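Local coordinates for siderophore-interacting protein (PDB 6K2L) that binds FAD and probably uses the reduced flavin to release iron from ferric siderophores, at residues Thr84-Arg89 with Ile151-Glu156. The protein carries 1 engineered substitution. Residues are numbered along the deposited sequence; the frame is centred on the assembly and turned at random.
With FAD (flavin-adenine dinucleotide), chain C.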
ATOM      1  N   THR A  84      -3.463   0.361 -14.056  1.00 14.41           N
ATOM      2  CA  THR A  84      -3.138   0.598 -12.667  1.00  9.61           C
ATOM      3  C   THR A  84      -2.789  -0.738 -12.035  1.00 12.42           C
ATOM      4  O   THR A  84      -3.478  -1.733 -12.281  1.00 13.59           O
ATOM      5  CB  THR A  84      -4.350   1.211 -11.977  1.00 15.44           C
ATOM      6  OG1 THR A  84      -4.708   2.406 -12.679  1.00 11.88           O
ATOM      7  CG2 THR A  84      -4.091   1.496 -10.458  1.00 12.97           C
ATOM      8  N   ILE A  85      -1.708  -0.776 -11.258  1.00 13.79           N
ATOM      9  CA  ILE A  85      -1.460  -1.888 -10.340  1.00 13.91           C
ATOM     10  C   ILE A  85      -2.472  -1.767  -9.209  1.00 10.51           C
ATOM     11  O   ILE A  85      -2.316  -0.907  -8.341  1.00 13.41           O
ATOM     12  CB  ILE A  85      -0.035  -1.865  -9.780  1.00 13.96           C
ATOM     13  CG1 ILE A  85       0.999  -2.014 -10.895  1.00 17.49           C
ATOM     14  CG2 ILE A  85       0.104  -2.940  -8.738  1.00 11.99           C
ATOM     15  CD1 ILE A  85       2.445  -1.903 -10.413  1.00 19.52           C
ATOM     16  N   ARG A  86      -3.510  -2.614  -9.222  1.00 12.43           N
ATOM     17  CA  ARG A  86      -4.534  -2.585  -8.170  1.00 13.86           C
ATOM     18  C   ARG A  86      -3.984  -3.072  -6.833  1.00 15.48           C
ATOM     19  O   ARG A  86      -4.198  -2.420  -5.808  1.00 20.91           O
ATOM     20  CB  ARG A  86      -5.753  -3.424  -8.575  1.00 15.80           C
ATOM     21  CG  ARG A  86      -6.797  -3.623  -7.472  1.00 17.46           C
ATOM     22  CD  ARG A  86      -7.540  -2.330  -7.160  1.00 17.17           C
ATOM     23  NE  ARG A  86      -8.448  -2.439  -6.028  1.00 17.14           N
ATOM     24  CZ  ARG A  86      -8.044  -2.415  -4.761  1.00 24.75           C
ATOM     25  NH1 ARG A  86      -6.732  -2.320  -4.497  1.00 20.37           N
ATOM     26  NH2 ARG A  86      -8.937  -2.505  -3.766  1.00 18.51           N
ATOM     27  N   ALA A  87      -3.275  -4.207  -6.808  1.00 15.88           N
ATOM     28  CA  ALA A  87      -2.570  -4.622  -5.594  1.00 17.12           C
ATOM     29  C   ALA A  87      -1.320  -5.410  -5.970  1.00 17.13           C
ATOM     30  O   ALA A  87      -1.220  -5.946  -7.068  1.00 16.59           O
ATOM     31  CB  ALA A  87      -3.467  -5.460  -4.671  1.00 12.99           C
ATOM     32  N   PHE A  88      -0.362  -5.496  -5.055  1.00 17.82           N
ATOM     33  CA  PHE A  88       0.852  -6.263  -5.324  1.00 22.09           C
ATOM     34  C   PHE A  88       1.286  -6.961  -4.047  1.00 20.00           C
ATOM     35  O   PHE A  88       1.491  -6.302  -3.028  1.00 23.24           O
ATOM     36  CB  PHE A  88       1.985  -5.373  -5.863  1.00 21.83           C
ATOM     37  CG  PHE A  88       3.302  -6.081  -5.977  1.00 22.17           C
ATOM     38  CD1 PHE A  88       3.459  -7.160  -6.842  1.00 20.77           C
ATOM     39  CD2 PHE A  88       4.389  -5.682  -5.199  1.00 28.67           C
ATOM     40  CE1 PHE A  88       4.692  -7.836  -6.920  1.00 29.59           C
ATOM     41  CE2 PHE A  88       5.628  -6.345  -5.276  1.00 25.73           C
ATOM     42  CZ  PHE A  88       5.779  -7.427  -6.124  1.00 27.45           C
ATOM     43  N   ARG A  89       1.425  -8.291  -4.104  1.00 25.75           N
ATOM     44  CA  ARG A  89       1.824  -9.132  -2.967  1.00 26.89           C
ATOM     45  C   ARG A  89       3.155  -9.797  -3.313  1.00 26.45           C
ATOM     46  O   ARG A  89       3.197 -10.818  -4.015  1.00 28.83           O
ATOM     47  CB  ARG A  89       0.738 -10.163  -2.647  1.00 22.97           C
ATOM     48  CG  ARG A  89      -0.558  -9.523  -2.160  1.00 26.01           C
ATOM     49  CD  ARG A  89      -1.698 -10.531  -1.996  1.00 30.84           C
ATOM     50  NE  ARG A  89      -2.114 -11.154  -3.251  1.00 28.08           N
ATOM     51  CZ  ARG A  89      -3.038 -10.651  -4.074  1.00 28.28           C
ATOM     52  NH1 ARG A  89      -3.637  -9.497  -3.793  1.00 24.02           N
ATOM     53  NH2 ARG A  89      -3.367 -11.301  -5.190  1.00 26.40           N
ATOM     54  N   ILE A 151      -8.439   4.579  -7.308  1.00 12.42           N
ATOM     55  CA  ILE A 151      -9.132   5.139  -6.153  1.00 16.44           C
ATOM     56  C   ILE A 151      -9.314   4.095  -5.040  1.00 13.87           C
ATOM     57  O   ILE A 151      -9.204   4.427  -3.863  1.00 15.30           O
ATOM     58  CB  ILE A 151     -10.465   5.762  -6.595  1.00 11.07           C
ATOM     59  CG1 ILE A 151     -10.168   6.945  -7.513  1.00 10.86           C
ATOM     60  CG2 ILE A 151     -11.288   6.180  -5.371  1.00  9.71           C
ATOM     61  CD1 ILE A 151     -11.429   7.528  -8.203  1.00 11.99           C
ATOM     62  N   SER A 152      -9.570   2.827  -5.378  1.00 12.44           N
ATOM     63  CA  SER A 152      -9.659   1.791  -4.349  1.00 15.35           C
ATOM     64  C   SER A 152      -8.314   1.566  -3.666  1.00 20.69           C
ATOM     65  O   SER A 152      -8.234   1.463  -2.422  1.00 25.18           O
ATOM     66  CB  SER A 152     -10.164   0.487  -4.955  1.00 11.73           C
ATOM     67  OG  SER A 152     -11.370   0.677  -5.670  1.00 13.93           O
ATOM     68  N   ALA A 153      -7.260   1.459  -4.481  1.00 18.46           N
ATOM     69  CA  ALA A 153      -5.912   1.295  -3.962  1.00 22.59           C
ATOM     70  C   ALA A 153      -5.522   2.453  -3.052  1.00 20.97           C
ATOM     71  O   ALA A 153      -4.883   2.235  -2.018  1.00 24.00           O
ATOM     72  CB  ALA A 153      -4.912   1.160  -5.116  1.00 13.35           C
ATOM     73  N   MET A 154      -5.879   3.687  -3.429  1.00 17.35           N
ATOM     74  CA  MET A 154      -5.530   4.856  -2.621  1.00 17.57           C
ATOM     75  C   MET A 154      -6.382   4.922  -1.355  1.00 22.01           C
ATOM     76  O   MET A 154      -5.874   5.273  -0.280  1.00 23.17           O
ATOM     77  CB  MET A 154      -5.703   6.151  -3.441  1.00 21.17           C
ATOM     78  CG  MET A 154      -4.492   6.566  -4.322  1.00 26.88           C
ATOM     79  SD  MET A 154      -4.666   8.126  -5.262  1.00 13.28           S
ATOM     80  CE  MET A 154      -6.359   8.069  -5.843  1.00 13.52           C
ATOM     81  N   ALA A 155      -7.668   4.571  -1.460  1.00 17.90           N
ATOM     82  CA  ALA A 155      -8.560   4.604  -0.313  1.00 21.28           C
ATOM     83  C   ALA A 155      -8.099   3.649   0.764  1.00 22.27           C
ATOM     84  O   ALA A 155      -8.158   3.977   1.950  1.00 22.27           O
ATOM     85  CB  ALA A 155      -9.977   4.249  -0.732  1.00 21.50           C
ATOM     86  N   GLU A 156      -7.626   2.464   0.384  1.00 24.77           N
ATOM     87  CA  GLU A 156      -7.317   1.595   1.520  1.00 24.85           C
ATOM     88  C   GLU A 156      -5.994   1.939   2.233  1.00 25.96           C
ATOM     89  O   GLU A 156      -5.616   1.225   3.176  1.00 25.77           O
ATOM     90  CB  GLU A 156      -7.353   0.124   1.108  1.00 27.48           C
ATOM     91  CG  GLU A 156      -6.427  -0.280   0.010  1.00 29.36           C
ATOM     92  CD  GLU A 156      -6.928  -1.530  -0.747  1.00 38.21           C
ATOM     93  OE1 GLU A 156      -8.095  -1.969  -0.534  1.00 43.95           O
ATOM     94  OE2 GLU A 156      -6.140  -2.076  -1.557  1.00 46.12           O
TER
HETATM   95  PA  FAD C 301      -8.958   0.973 -26.940  1.00 13.84           P
HETATM   96  O1A FAD C 301      -8.368   0.106 -28.006  1.00 21.17           O
HETATM   97  O2A FAD C 301      -8.029   2.048 -26.360  1.00 13.73           O
HETATM   98  O5B FAD C 301     -10.268   1.812 -27.398  1.00 23.40           O
HETATM   99  C5B FAD C 301     -11.353   1.191 -28.121  1.00 18.13           C
HETATM  100  C4B FAD C 301     -12.650   1.960 -27.973  1.00 20.30           C
HETATM  101  O4B FAD C 301     -13.267   1.658 -26.701  1.00 27.23           O
HETATM  102  C3B FAD C 301     -12.574   3.484 -28.039  1.00 25.75           C
HETATM  103  O3B FAD C 301     -13.737   4.004 -28.681  1.00 26.83           O
HETATM  104  C2B FAD C 301     -12.501   3.885 -26.559  1.00 23.87           C
HETATM  105  O2B FAD C 301     -13.015   5.180 -26.258  1.00 20.74           O
HETATM  106  C1B FAD C 301     -13.388   2.829 -25.909  1.00 20.86           C
HETATM  107  N9A FAD C 301     -12.961   2.473 -24.579  1.00 19.84           N
HETATM  108  C8A FAD C 301     -11.670   2.296 -24.148  1.00 20.47           C
HETATM  109  N7A FAD C 301     -11.571   1.935 -22.889  1.00 19.11           N
HETATM  110  C5A FAD C 301     -12.892   1.858 -22.470  1.00 20.24           C
HETATM  111  C6A FAD C 301     -13.474   1.523 -21.234  1.00 19.81           C
HETATM  112  N6A FAD C 301     -12.767   1.156 -20.164  1.00 14.34           N
HETATM  113  N1A FAD C 301     -14.828   1.555 -21.146  1.00 20.93           N
HETATM  114  C2A FAD C 301     -15.534   1.907 -22.225  1.00 22.86           C
HETATM  115  N3A FAD C 301     -15.092   2.233 -23.446  1.00 25.42           N
HETATM  116  C4A FAD C 301     -13.758   2.183 -23.503  1.00 19.38           C
HETATM  117  N1  FAD C 301      -8.356   1.262 -17.567  1.00 10.72           N
HETATM  118  C2  FAD C 301      -8.753   0.170 -16.849  1.00 13.28           C
HETATM  119  O2  FAD C 301      -9.658  -0.571 -17.237  1.00 13.02           O
HETATM  120  N3  FAD C 301      -8.141  -0.121 -15.639  1.00 13.53           N
HETATM  121  C4  FAD C 301      -7.130   0.597 -15.049  1.00 14.20           C
HETATM  122  O4  FAD C 301      -6.660   0.233 -13.971  1.00 13.07           O
HETATM  123  C4X FAD C 301      -6.702   1.748 -15.825  1.00 15.22           C
HETATM  124  N5  FAD C 301      -5.719   2.500 -15.338  1.00 13.46           N
HETATM  125  C5X FAD C 301      -5.325   3.592 -16.070  1.00 11.97           C
HETATM  126  C6  FAD C 301      -4.316   4.400 -15.564  1.00 10.76           C
HETATM  127  C7  FAD C 301      -3.892   5.535 -16.250  1.00 13.60           C
HETATM  128  C7M FAD C 301      -2.777   6.371 -15.674  1.00 12.29           C
HETATM  129  C8  FAD C 301      -4.471   5.849 -17.495  1.00 15.68           C
HETATM  130  C8M FAD C 301      -4.009   7.043 -18.294  1.00 13.78           C
HETATM  131  C9  FAD C 301      -5.469   5.030 -18.012  1.00 13.08           C
HETATM  132  C9A FAD C 301      -5.907   3.915 -17.309  1.00 11.46           C
HETATM  133  N10 FAD C 301      -6.947   3.096 -17.795  1.00 13.34           N
HETATM  134  C10 FAD C 301      -7.381   2.005 -17.069  1.00 12.55           C
HETATM  135  C1' FAD C 301      -7.613   3.415 -19.071  1.00 16.35           C
HETATM  136  C2' FAD C 301      -7.290   2.449 -20.213  1.00 15.71           C
HETATM  137  O2' FAD C 301      -5.950   2.619 -20.687  1.00 10.66           O
HETATM  138  C3' FAD C 301      -8.277   2.705 -21.355  1.00 17.04           C
HETATM  139  O3' FAD C 301      -9.553   2.202 -20.965  1.00 14.55           O
HETATM  140  C4' FAD C 301      -7.880   2.082 -22.692  1.00 16.29           C
HETATM  141  O4' FAD C 301      -8.502   2.827 -23.743  1.00 18.02           O
HETATM  142  C5' FAD C 301      -8.258   0.617 -22.754  1.00 14.97           C
HETATM  143  O5' FAD C 301      -7.713   0.039 -23.954  1.00 18.37           O
HETATM  144  P   FAD C 301      -8.566  -0.929 -24.863  1.00 15.31           P
HETATM  145  O1P FAD C 301      -7.560  -1.626 -25.787  1.00 19.47           O
HETATM  146  O2P FAD C 301      -9.417  -1.824 -24.081  1.00 16.45           O
HETATM  147  O3P FAD C 301      -9.463   0.073 -25.728  1.00 18.31           O
HETATM  148  O   HOH W   1     -10.719  -1.811  -7.711  1.00 26.57           O
HETATM  149  O   HOH W   2      -3.117  -2.299  -3.109  1.00 30.65           O
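The seam between the FAD-binding barrel and the domain built on a parallel sheet is bridged by Arg86, which leaves a classic beta bulge in strand 79-89 and lies along the end of helix 148-155. In the bulge Arg86 and Ala87 both face Asp96 on the neighbouring strand, and the long Arg86 side chain reaches across to the helix. With CG anti to the backbone N (chi1 172°) and the chain bent at chi2, the guanidinium is carried over the last helical turn. One face lies over the start of this turn, with Ala153 N 3.8 Å above the plane near its rim and Ser152 CB 3.4 Å from Arg86 NH2. Small residues suit this surface: Ala153 lets the strand come close, with Ala153 CB 3.7 Å from Arg86 O.

Glu156, the first residue beyond the helix, forms a salt bridge at the guanidinium's edge. Its strong part is a nearly straight 3.0 Å bond from Arg86 NH1 to Glu156 OE2, its weak part one of 3.4 Å from Arg86 NH2 to Glu156 OE1. The pairing is twisted, the two planes standing 53° apart, and NH1 meets OE2 from above the carboxylate plane. Two waters join the contact: one accepts from Arg86 NE and donates weakly to Ser152 OG, whose stronger partner is Leu148 O within the helix; another links Arg86 O, at 2.9 Å, weakly to Glu156 OE2. Arg86 NE also makes a long, weak ion pair with Asp98, whose backbone O is hydrogen-bonded to FAD.

Just before the bulge, the same strand binds the flavin: Thr84 OG1 donates to FAD N5 at 2.8 Å, and Thr84 N to FAD O4 at 3.2 Å. These bonds mark the flavin site of an antiparallel barrel set beside a parallel-sheet domain, as in the ferredoxin-reductase superfamily.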